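Local coordinates for A1 protein (Enterobacteria phage Qbeta, PDB 3RLK) that is a minor coat protein of the virion, carrying a read-through extension, and is probably needed for infection, at residues R48-Y53 against I117-K122; T102-D107 against R131-K136; W35-V40 against N139-L144. All coordinates share one frame; numbering follows the deposited sequence.

Interaction 1 (R48-Y53 against I117-K122)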
loop_
_atom_site.group_PDB
_atom_site.type_symbol
_atom_site.label_atom_id
_atom_site.label_comp_id
_atom_site.label_asym_id
_atom_site.label_seq_id
_atom_site.Cartn_x
_atom_site.Cartn_y
_atom_site.Cartn_z
ATOM N N ARG A 48 23.064 3.524 4.476
ATOM C CA ARG A 48 21.671 3.109 4.696
ATOM C C ARG A 48 21.024 3.984 5.779
ATOM O O ARG A 48 21.124 3.685 6.969
ATOM C CB ARG A 48 21.524 1.616 5.039
ATOM C CG ARG A 48 20.086 1.078 4.837
ATOM C CD ARG A 48 19.437 0.287 6.034
ATOM N NE ARG A 48 20.356 -0.609 6.597
ATOM C CZ ARG A 48 20.866 -0.601 7.817
ATOM N NH1 ARG A 48 20.496 0.175 8.852
ATOM N NH2 ARG A 48 21.761 -1.503 7.988
ATOM N N PRO A 49 20.380 5.081 5.364
ATOM C CA PRO A 49 20.022 6.138 6.309
ATOM C C PRO A 49 18.749 5.808 7.098
ATOM O O PRO A 49 18.122 6.708 7.601
ATOM C CB PRO A 49 19.867 7.402 5.403
ATOM C CG PRO A 49 19.572 6.849 4.043
ATOM C CD PRO A 49 20.339 5.543 3.960
ATOM N N TRP A 50 18.401 4.531 7.208
ATOM C CA TRP A 50 17.176 4.121 7.955
ATOM C C TRP A 50 17.538 2.945 8.873
ATOM O O TRP A 50 18.408 2.176 8.526
ATOM C CB TRP A 50 16.017 3.753 6.996
ATOM C CG TRP A 50 16.329 2.725 5.950
ATOM C CD1 TRP A 50 16.252 1.388 6.085
ATOM C CD2 TRP A 50 16.738 2.977 4.611
ATOM N NE1 TRP A 50 16.599 0.774 4.932
ATOM C CE2 TRP A 50 16.905 1.725 3.996
ATOM C CE3 TRP A 50 16.973 4.151 3.863
ATOM C CZ2 TRP A 50 17.312 1.589 2.657
ATOM C CZ3 TRP A 50 17.417 4.021 2.535
ATOM C CH2 TRP A 50 17.579 2.749 1.955
ATOM N N PRO A 51 16.837 2.794 10.023
ATOM C CA PRO A 51 17.184 1.654 10.839
ATOM C C PRO A 51 16.704 0.375 10.196
ATOM O O PRO A 51 15.859 0.388 9.278
ATOM C CB PRO A 51 16.394 1.872 12.129
ATOM C CG PRO A 51 15.694 3.221 12.042
ATOM C CD PRO A 51 15.768 3.644 10.596
ATOM N N ILE A 52 17.117 -0.751 10.735
ATOM C CA ILE A 52 16.376 -2.000 10.465
ATOM C C ILE A 52 15.732 -2.337 11.780
ATOM O O ILE A 52 16.399 -2.326 12.844
ATOM C CB ILE A 52 17.267 -3.165 9.929
ATOM C CG1 ILE A 52 17.921 -2.728 8.612
ATOM C CG2 ILE A 52 16.459 -4.436 9.760
ATOM C CD1 ILE A 52 18.877 -3.726 7.988
ATOM N N TYR A 53 14.467 -2.681 11.701
ATOM C CA TYR A 53 13.702 -3.090 12.878
ATOM C C TYR A 53 13.589 -4.612 12.967
ATOM O O TYR A 53 13.747 -5.377 11.990
ATOM C CB TYR A 53 12.289 -2.489 12.837
ATOM C CG TYR A 53 12.294 -0.976 12.902
ATOM C CD1 TYR A 53 12.123 -0.318 14.107
ATOM C CD2 TYR A 53 12.434 -0.198 11.727
ATOM C CE1 TYR A 53 12.138 1.094 14.182
ATOM C CE2 TYR A 53 12.441 1.193 11.784
ATOM C CZ TYR A 53 12.284 1.828 13.024
ATOM O OH TYR A 53 12.295 3.210 13.105
ATOM N N ILE A 117 7.429 3.324 4.978
ATOM C CA ILE A 117 7.862 1.964 4.677
ATOM C C ILE A 117 9.017 1.701 5.672
ATOM O O ILE A 117 9.862 2.564 5.829
ATOM C CB ILE A 117 8.389 1.896 3.253
ATOM C CG1 ILE A 117 7.396 2.567 2.270
ATOM C CG2 ILE A 117 8.760 0.445 2.889
ATOM C CD1 ILE A 117 8.040 2.804 0.884
ATOM N N ARG A 118 9.005 0.586 6.387
ATOM C CA ARG A 118 10.130 0.276 7.335
ATOM C C ARG A 118 10.790 -0.994 6.916
ATOM O O ARG A 118 10.113 -1.945 6.482
ATOM C CB ARG A 118 9.652 0.188 8.803
ATOM C CG ARG A 118 9.370 1.581 9.367
ATOM C CD ARG A 118 9.044 1.561 10.868
ATOM N NE ARG A 118 8.951 2.933 11.355
ATOM C CZ ARG A 118 8.736 3.300 12.624
ATOM N NH1 ARG A 118 8.668 2.408 13.587
ATOM N NH2 ARG A 118 8.614 4.616 12.912
ATOM N N GLU A 119 12.119 -1.073 7.056
ATOM C CA GLU A 119 12.788 -2.364 6.786
ATOM C C GLU A 119 12.830 -3.203 8.060
ATOM O O GLU A 119 13.194 -2.671 9.131
ATOM C CB GLU A 119 14.226 -2.068 6.345
ATOM C CG GLU A 119 14.908 -3.280 5.711
ATOM C CD GLU A 119 15.943 -2.855 4.698
ATOM O OE1 GLU A 119 16.638 -1.852 4.959
ATOM O OE2 GLU A 119 16.026 -3.506 3.647
ATOM N N GLY A 120 12.507 -4.492 7.984
ATOM C CA GLY A 120 12.562 -5.248 9.262
ATOM C C GLY A 120 13.001 -6.696 9.068
ATOM O O GLY A 120 12.838 -7.309 7.986
ATOM N N LYS A 121 13.523 -7.228 10.167
ATOM C CA LYS A 121 14.045 -8.565 10.209
ATOM C C LYS A 121 12.972 -9.514 10.822
ATOM O O LYS A 121 12.562 -9.321 11.930
ATOM C CB LYS A 121 15.333 -8.637 11.035
ATOM C CG LYS A 121 15.925 -10.104 10.969
ATOM C CD LYS A 121 17.055 -10.283 11.933
ATOM C CE LYS A 121 17.605 -11.719 11.858
ATOM N NZ LYS A 121 18.258 -12.050 10.498
ATOM N N LYS A 122 12.518 -10.500 10.060
ATOM C CA LYS A 122 11.522 -11.461 10.587
ATOM C C LYS A 122 12.097 -12.531 11.506
ATOM O O LYS A 122 13.293 -12.856 11.440
ATOM C CB LYS A 122 10.808 -12.151 9.432
ATOM C CG LYS A 122 10.115 -11.147 8.504
ATOM C CD LYS A 122 8.697 -11.558 8.067
ATOM C CE LYS A 122 8.694 -12.529 6.930
ATOM N NZ LYS A 122 7.752 -12.033 5.864
HETATM O O HOH W 1 13.108 1.075 8.411
#
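Trp50 points the N-H of its indole at the carboxylate of Glu119: Trp50 NE1 to Glu119 OE1 is 2.6 Å at 165°, short and nearly straight. The oxygen lies in the plane of the indole ring, yet the donor comes to it from above the carboxylate plane. Arg48 probably adds only its charge, Arg48 NE standing 4.2 Å from Glu119 OE1 with no N-H aimed there; its NH1 bonds instead to Trp50 O at 2.9 Å. Beyond this polar patch the two strands run parallel, Tyr53 pairing with Gly120. Tyr53 N donates to Glu119 O at 2.9 Å, and Lys121 N gives its hydrogen to Tyr53 O at 2.6 Å, while one water joins Pro51 O to Glu119 N. On the face occupied by Tyr53, the extended Arg118 lays its guanidinium on the phenol end of the ring, planes 4° apart, with Arg118 CD 3.5 Å from Tyr53 CE2.

The second shell fixes these groups. Arg131 NE takes Glu119 OE2 in a salt bridge, Glu42 pairs with Arg48, and Glu38 and Leu37 O hold Arg118 NH1. The contact thus lies where strand 52-58 meets strand 117-121 in the barrel sheet: strand 129-135 runs antiparallel along the other side of 117-121, and helix 107-112 packs against Trp50 through Met110 and Arg111.

Interaction 2 (T102-D107 against R131-K136)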
loop_
_atom_site.group_PDB
_atom_site.type_symbol
_atom_site.label_atom_id
_atom_site.label_comp_id
_atom_site.label_asym_id
_atom_site.label_seq_id
_atom_site.Cartn_x
_atom_site.Cartn_y
_atom_site.Cartn_z
ATOM N N THR A 102 5.894 -3.427 -6.028
ATOM C CA THR A 102 7.304 -3.688 -6.463
ATOM C C THR A 102 8.135 -2.427 -6.265
ATOM O O THR A 102 9.112 -2.438 -5.510
ATOM C CB THR A 102 7.392 -4.247 -7.911
ATOM O OG1 THR A 102 6.825 -5.577 -7.955
ATOM C CG2 THR A 102 8.836 -4.238 -8.406
ATOM N N TYR A 103 7.717 -1.313 -6.847
ATOM C CA TYR A 103 8.361 -0.049 -6.554
ATOM C C TYR A 103 8.494 0.220 -5.064
ATOM O O TYR A 103 9.527 0.702 -4.637
ATOM C CB TYR A 103 7.560 1.128 -7.124
ATOM C CG TYR A 103 8.352 2.388 -7.086
ATOM C CD1 TYR A 103 9.325 2.629 -8.042
ATOM C CD2 TYR A 103 8.148 3.332 -6.094
ATOM C CE1 TYR A 103 10.088 3.778 -8.020
ATOM C CE2 TYR A 103 8.896 4.496 -6.047
ATOM C CZ TYR A 103 9.832 4.727 -7.063
ATOM O OH TYR A 103 10.569 5.844 -7.008
ATOM N N LEU A 104 7.435 -0.011 -4.288
ATOM C CA LEU A 104 7.476 0.401 -2.874
ATOM C C LEU A 104 8.570 -0.391 -2.124
ATOM O O LEU A 104 8.950 -0.001 -0.997
ATOM C CB LEU A 104 6.122 0.191 -2.191
ATOM C CG LEU A 104 5.025 1.218 -2.601
ATOM C CD1 LEU A 104 3.643 0.768 -2.229
ATOM C CD2 LEU A 104 5.281 2.626 -2.004
ATOM N N ALA A 105 8.981 -1.542 -2.660
ATOM C CA ALA A 105 10.067 -2.318 -1.986
ATOM C C ALA A 105 11.502 -1.869 -2.395
ATOM O O ALA A 105 12.517 -2.405 -1.922
ATOM C CB ALA A 105 9.857 -3.855 -2.163
ATOM N N THR A 106 11.583 -0.902 -3.299
ATOM C CA THR A 106 12.880 -0.473 -3.818
ATOM C C THR A 106 13.613 0.465 -2.864
ATOM O O THR A 106 13.022 1.113 -1.984
ATOM C CB THR A 106 12.773 0.239 -5.213
ATOM O OG1 THR A 106 12.146 1.505 -5.056
ATOM C CG2 THR A 106 12.035 -0.677 -6.221
ATOM N N ASP A 107 14.931 0.482 -3.009
ATOM C CA ASP A 107 15.763 1.431 -2.263
ATOM C C ASP A 107 15.316 2.868 -2.462
ATOM O O ASP A 107 15.303 3.683 -1.538
ATOM C CB ASP A 107 17.224 1.266 -2.712
ATOM C CG ASP A 107 17.930 0.122 -2.009
ATOM O OD1 ASP A 107 17.259 -0.673 -1.308
ATOM O OD2 ASP A 107 19.168 -0.009 -2.184
ATOM N N ARG A 131 10.908 -5.425 3.305
ATOM C CA ARG A 131 10.341 -4.069 3.446
ATOM C C ARG A 131 8.843 -4.121 3.689
ATOM O O ARG A 131 8.103 -4.934 3.004
ATOM C CB ARG A 131 10.726 -3.179 2.250
ATOM C CG ARG A 131 12.146 -2.656 2.487
ATOM C CD ARG A 131 12.967 -2.748 1.351
ATOM N NE ARG A 131 14.417 -2.532 1.654
ATOM C CZ ARG A 131 15.250 -1.954 0.811
ATOM N NH1 ARG A 131 14.775 -1.486 -0.344
ATOM N NH2 ARG A 131 16.549 -1.836 1.120
ATOM N N PHE A 132 8.384 -3.304 4.665
ATOM C CA PHE A 132 7.041 -3.412 5.215
ATOM C C PHE A 132 6.306 -2.081 5.008
ATOM O O PHE A 132 6.774 -0.994 5.454
ATOM C CB PHE A 132 7.071 -3.698 6.717
ATOM C CG PHE A 132 7.573 -5.037 7.064
ATOM C CD1 PHE A 132 6.700 -6.030 7.447
ATOM C CD2 PHE A 132 8.918 -5.304 6.991
ATOM C CE1 PHE A 132 7.213 -7.330 7.829
ATOM C CE2 PHE A 132 9.448 -6.534 7.338
ATOM C CZ PHE A 132 8.606 -7.561 7.727
ATOM N N ILE A 133 5.168 -2.138 4.315
ATOM C CA ILE A 133 4.386 -0.902 4.130
ATOM C C ILE A 133 3.580 -0.635 5.392
ATOM O O ILE A 133 3.040 -1.591 6.011
ATOM C CB ILE A 133 3.482 -1.069 2.844
ATOM C CG1 ILE A 133 2.853 0.272 2.467
ATOM C CG2 ILE A 133 2.513 -2.278 2.974
ATOM C CD1 ILE A 133 3.904 1.310 1.997
ATOM N N TYR A 134 3.530 0.625 5.822
ATOM C CA TYR A 134 2.693 0.926 6.990
ATOM C C TYR A 134 1.238 1.077 6.550
ATOM O O TYR A 134 0.978 1.744 5.508
ATOM C CB TYR A 134 3.192 2.225 7.691
ATOM C CG TYR A 134 2.301 2.657 8.846
ATOM C CD1 TYR A 134 2.212 1.880 10.037
ATOM C CD2 TYR A 134 1.583 3.834 8.765
ATOM C CE1 TYR A 134 1.386 2.292 11.088
ATOM C CE2 TYR A 134 0.776 4.273 9.836
ATOM C CZ TYR A 134 0.690 3.491 10.998
ATOM O OH TYR A 134 -0.111 3.896 12.053
ATOM N N LEU A 135 0.317 0.437 7.292
ATOM C CA LEU A 135 -1.124 0.546 7.050
ATOM C C LEU A 135 -1.770 1.279 8.206
ATOM O O LEU A 135 -2.088 0.702 9.244
ATOM C CB LEU A 135 -1.771 -0.840 6.852
ATOM C CG LEU A 135 -1.066 -1.856 5.937
ATOM C CD1 LEU A 135 -1.669 -3.295 5.969
ATOM C CD2 LEU A 135 -1.180 -1.368 4.508
ATOM N N LYS A 136 -2.019 2.559 7.990
ATOM C CA LYS A 136 -2.587 3.444 9.034
ATOM C C LYS A 136 -3.935 3.011 9.498
ATOM O O LYS A 136 -4.198 3.058 10.702
ATOM C CB LYS A 136 -2.667 4.853 8.441
ATOM C CG LYS A 136 -3.341 5.927 9.338
ATOM C CD LYS A 136 -2.697 6.010 10.743
ATOM C CE LYS A 136 -3.105 7.337 11.455
ATOM N NZ LYS A 136 -2.483 7.432 12.848
#
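Arg131, on strand 129-135, reaches the linker after helix 101-104 and the first turn of helix 107-112, tying the helical connection to the mixed sheet of this beta-barrel domain. Its guanidinium meets Asp107 end-on, with NH1 and NH2 both converging on the single oxygen OD1. Each of the two bonds, Arg131 NH1 to Asp107 OD1 and Arg131 NH2 to Asp107 OD1, measures 2.8 Å, and the oxygen lies within 3° of the guanidinium plane. The two nitrogens use it differently: NH1 approaches on the anti lone pair, whereas NH2 comes almost end-on to the C-O bond. The carboxylate is twisted 34° from the guanidinium.

Arg131 NH1 has a second acceptor, Ala105 O at 2.9 Å. Here the fit is less regular, because the nitrogen stands above the carbonyl plane and the oxygen is tilted out of the guanidinium plane. A bend at chi2 of Arg131 (135°) carries its CD past that same carbonyl, 3.3 Å from Ala105 O. With NE turned to Glu119, Arg131 bridges two carboxylates, and its charge would probably stabilise both. Met110 and Trp50 also touch its side chain.

Farther along the strand the meeting is apolar: Leu104 CD1 and Ile133 CD1 come within 4.3 Å, and Leu144 of helix 144-147 touches both side chains. The linker is itself braced, for Thr106 is the N-cap of helix 107-112, its OG1 accepting from Ala109 N. That hydroxyl, Thr106 OG1, also donates to Tyr103 O at 2.8 Å, in the carbonyl plane, and the same oxygen of Tyr103 receives Thr106 N at 2.9 Å.

Interaction 3 (W35-V40 against N139-L144)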
loop_
_atom_site.group_PDB
_atom_site.type_symbol
_atom_site.label_atom_id
_atom_site.label_comp_id
_atom_site.label_asym_id
_atom_site.label_seq_id
_atom_site.Cartn_x
_atom_site.Cartn_y
_atom_site.Cartn_z
ATOM N N TRP A 35 2.358 -6.855 11.280
ATOM C CA TRP A 35 3.564 -6.816 12.122
ATOM C C TRP A 35 3.646 -5.498 12.810
ATOM O O TRP A 35 3.050 -4.531 12.340
ATOM C CB TRP A 35 4.811 -6.917 11.247
ATOM C CG TRP A 35 4.768 -8.149 10.397
ATOM C CD1 TRP A 35 4.127 -8.283 9.163
ATOM C CD2 TRP A 35 5.326 -9.430 10.722
ATOM N NE1 TRP A 35 4.299 -9.575 8.709
ATOM C CE2 TRP A 35 5.038 -10.283 9.637
ATOM C CE3 TRP A 35 6.110 -9.928 11.817
ATOM C CZ2 TRP A 35 5.488 -11.609 9.599
ATOM C CZ3 TRP A 35 6.556 -11.262 11.766
ATOM C CH2 TRP A 35 6.214 -12.087 10.692
ATOM N N SER A 36 4.435 -5.485 13.905
ATOM C CA SER A 36 4.831 -4.227 14.586
ATOM C C SER A 36 6.348 -4.128 14.380
ATOM O O SER A 36 7.087 -5.109 14.656
ATOM C CB SER A 36 4.469 -4.280 16.087
ATOM O OG SER A 36 4.928 -3.131 16.776
ATOM N N LEU A 37 6.827 -2.991 13.863
ATOM C CA LEU A 37 8.224 -2.716 13.706
ATOM C C LEU A 37 8.621 -1.489 14.584
ATOM O O LEU A 37 8.446 -0.376 14.165
ATOM C CB LEU A 37 8.522 -2.435 12.217
ATOM C CG LEU A 37 8.834 -3.664 11.370
ATOM C CD1 LEU A 37 7.577 -4.495 11.126
ATOM C CD2 LEU A 37 9.450 -3.092 10.017
ATOM N N GLU A 38 9.118 -1.714 15.813
ATOM C CA GLU A 38 9.429 -0.585 16.695
ATOM C C GLU A 38 10.796 -0.737 17.336
ATOM O O GLU A 38 11.475 0.278 17.541
ATOM C CB GLU A 38 8.378 -0.417 17.805
ATOM C CG GLU A 38 6.941 -0.012 17.429
ATOM C CD GLU A 38 6.818 1.228 16.530
ATOM O OE1 GLU A 38 7.694 2.177 16.536
ATOM O OE2 GLU A 38 5.792 1.254 15.820
ATOM N N GLU A 39 11.178 -1.973 17.626
ATOM C CA GLU A 39 12.474 -2.283 18.256
ATOM C C GLU A 39 13.540 -2.241 17.180
ATOM O O GLU A 39 13.378 -2.847 16.092
ATOM C CB GLU A 39 12.489 -3.673 18.869
ATOM C CG GLU A 39 13.800 -3.905 19.610
ATOM C CD GLU A 39 13.886 -5.268 20.251
ATOM O OE1 GLU A 39 14.087 -6.249 19.519
ATOM O OE2 GLU A 39 13.806 -5.351 21.491
ATOM N N VAL A 40 14.618 -1.516 17.446
ATOM C CA VAL A 40 15.682 -1.449 16.447
ATOM C C VAL A 40 16.657 -2.621 16.453
ATOM O O VAL A 40 17.291 -2.955 17.480
ATOM C CB VAL A 40 16.481 -0.136 16.575
ATOM C CG1 VAL A 40 17.570 -0.089 15.596
ATOM C CG2 VAL A 40 15.527 1.066 16.384
ATOM N N ASN A 139 -3.080 0.520 11.823
ATOM C CA ASN A 139 -1.802 0.827 12.515
ATOM C C ASN A 139 -0.895 -0.404 12.667
ATOM O O ASN A 139 -0.560 -0.818 13.787
ATOM C CB ASN A 139 -2.112 1.437 13.911
ATOM C CG ASN A 139 -0.869 1.935 14.647
ATOM O OD1 ASN A 139 0.002 2.582 14.072
ATOM N ND2 ASN A 139 -0.846 1.706 15.978
ATOM N N ALA A 140 -0.463 -0.962 11.538
ATOM C CA ALA A 140 0.328 -2.165 11.555
ATOM C C ALA A 140 1.011 -2.155 10.200
ATOM O O ALA A 140 0.628 -1.386 9.261
ATOM C CB ALA A 140 -0.535 -3.427 11.765
ATOM N N TYR A 141 1.937 -3.077 10.060
ATOM C CA TYR A 141 2.820 -3.131 8.885
ATOM C C TYR A 141 2.563 -4.438 8.145
ATOM O O TYR A 141 2.236 -5.460 8.732
ATOM C CB TYR A 141 4.275 -3.110 9.338
ATOM C CG TYR A 141 4.715 -1.785 9.790
ATOM C CD1 TYR A 141 5.292 -0.881 8.880
ATOM C CD2 TYR A 141 4.523 -1.401 11.103
ATOM C CE1 TYR A 141 5.687 0.459 9.331
ATOM C CE2 TYR A 141 4.925 -0.117 11.566
ATOM C CZ TYR A 141 5.500 0.780 10.683
ATOM O OH TYR A 141 5.871 2.020 11.174
ATOM N N CYS A 142 2.757 -4.401 6.842
ATOM C CA CYS A 142 2.528 -5.649 6.038
ATOM C C CYS A 142 3.725 -5.801 5.074
ATOM O O CYS A 142 4.186 -4.783 4.507
ATOM C CB CYS A 142 1.200 -5.510 5.259
ATOM S SG CYS A 142 0.753 -7.102 4.462
ATOM N N SER A 143 4.296 -7.008 4.950
ATOM C CA SER A 143 5.516 -7.251 4.128
ATOM C C SER A 143 5.181 -7.116 2.627
ATOM O O SER A 143 4.293 -7.851 2.173
ATOM C CB SER A 143 5.998 -8.664 4.337
ATOM O OG SER A 143 7.109 -8.886 3.472
ATOM N N LEU A 144 5.920 -6.276 1.898
ATOM C CA LEU A 144 5.801 -6.129 0.439
ATOM C C LEU A 144 6.182 -7.462 -0.302
ATOM O O LEU A 144 5.639 -7.811 -1.387
ATOM C CB LEU A 144 6.656 -4.908 -0.017
ATOM C CG LEU A 144 5.984 -3.613 0.496
ATOM C CD1 LEU A 144 7.046 -2.472 0.430
ATOM C CD2 LEU A 144 4.687 -3.313 -0.357
HETATM O O HOH W 2 3.347 -9.684 5.932
HETATM O O HOH W 3 4.986 2.659 13.735
#
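Tyr141 turns one ring face to Leu37, whose CB stands 4.2 Å above the ring plane and toward its rim, while Trp35 O lies at the ring edge. The indole of Trp35 likewise has Tyr141 O at its edge, 3.4 Å from Trp35 CD1, and Phe132 meets it edge-to-face. With CG of Tyr141 anti to the carbonyl carbon (chi1 -75°), the ring extends beside strand 34-38, and Leu37 CD1 reaches Tyr141 CB at 4.0 Å.

Two waters extend the contact at the ring edges. One accepts from Trp35 NE1 and from Ser143 N, and the other links Tyr141 OH with Glu38 OE2, to which it donates at 2.6 Å. The other carboxylate oxygen of Glu38 is turned to Arg118.

The backbones meet at a single antiparallel hydrogen-bonded pair, Trp35 with Tyr141. Tyr141 N gives a sound bond to Trp35 O at 2.9 Å, and the return bond from Trp35 N to Tyr141 O is weak, bent to 130°. The short strands diverge from there, their directions 107° apart. Such brief pairing between steeply inclined strands fits the strongly curved sheet of a beta-barrel.

Overall arrangement
All three contacts reach one curled mixed sheet, interaction 2 through strand 129-135 alone. Interaction 1 lies about 9 Å from interaction 3, centre to centre, and about 11 Å from interaction 2; interactions 2 and 3 are also about 11 Å apart. Strands 117-121, 129-135 and 140-143 follow one another in both chain and sheet. Interaction 3 joins the most distant parts of the chain and encloses the other two, whose segments alternate. Salt bridges link interaction 1 to both others, and the backbone bond from Leu135 N to Ala140 O connects 2 and 3. Because 34-38 pairs with 140-143 and 52-58 with 117-121, early and late strands form one barrel wall.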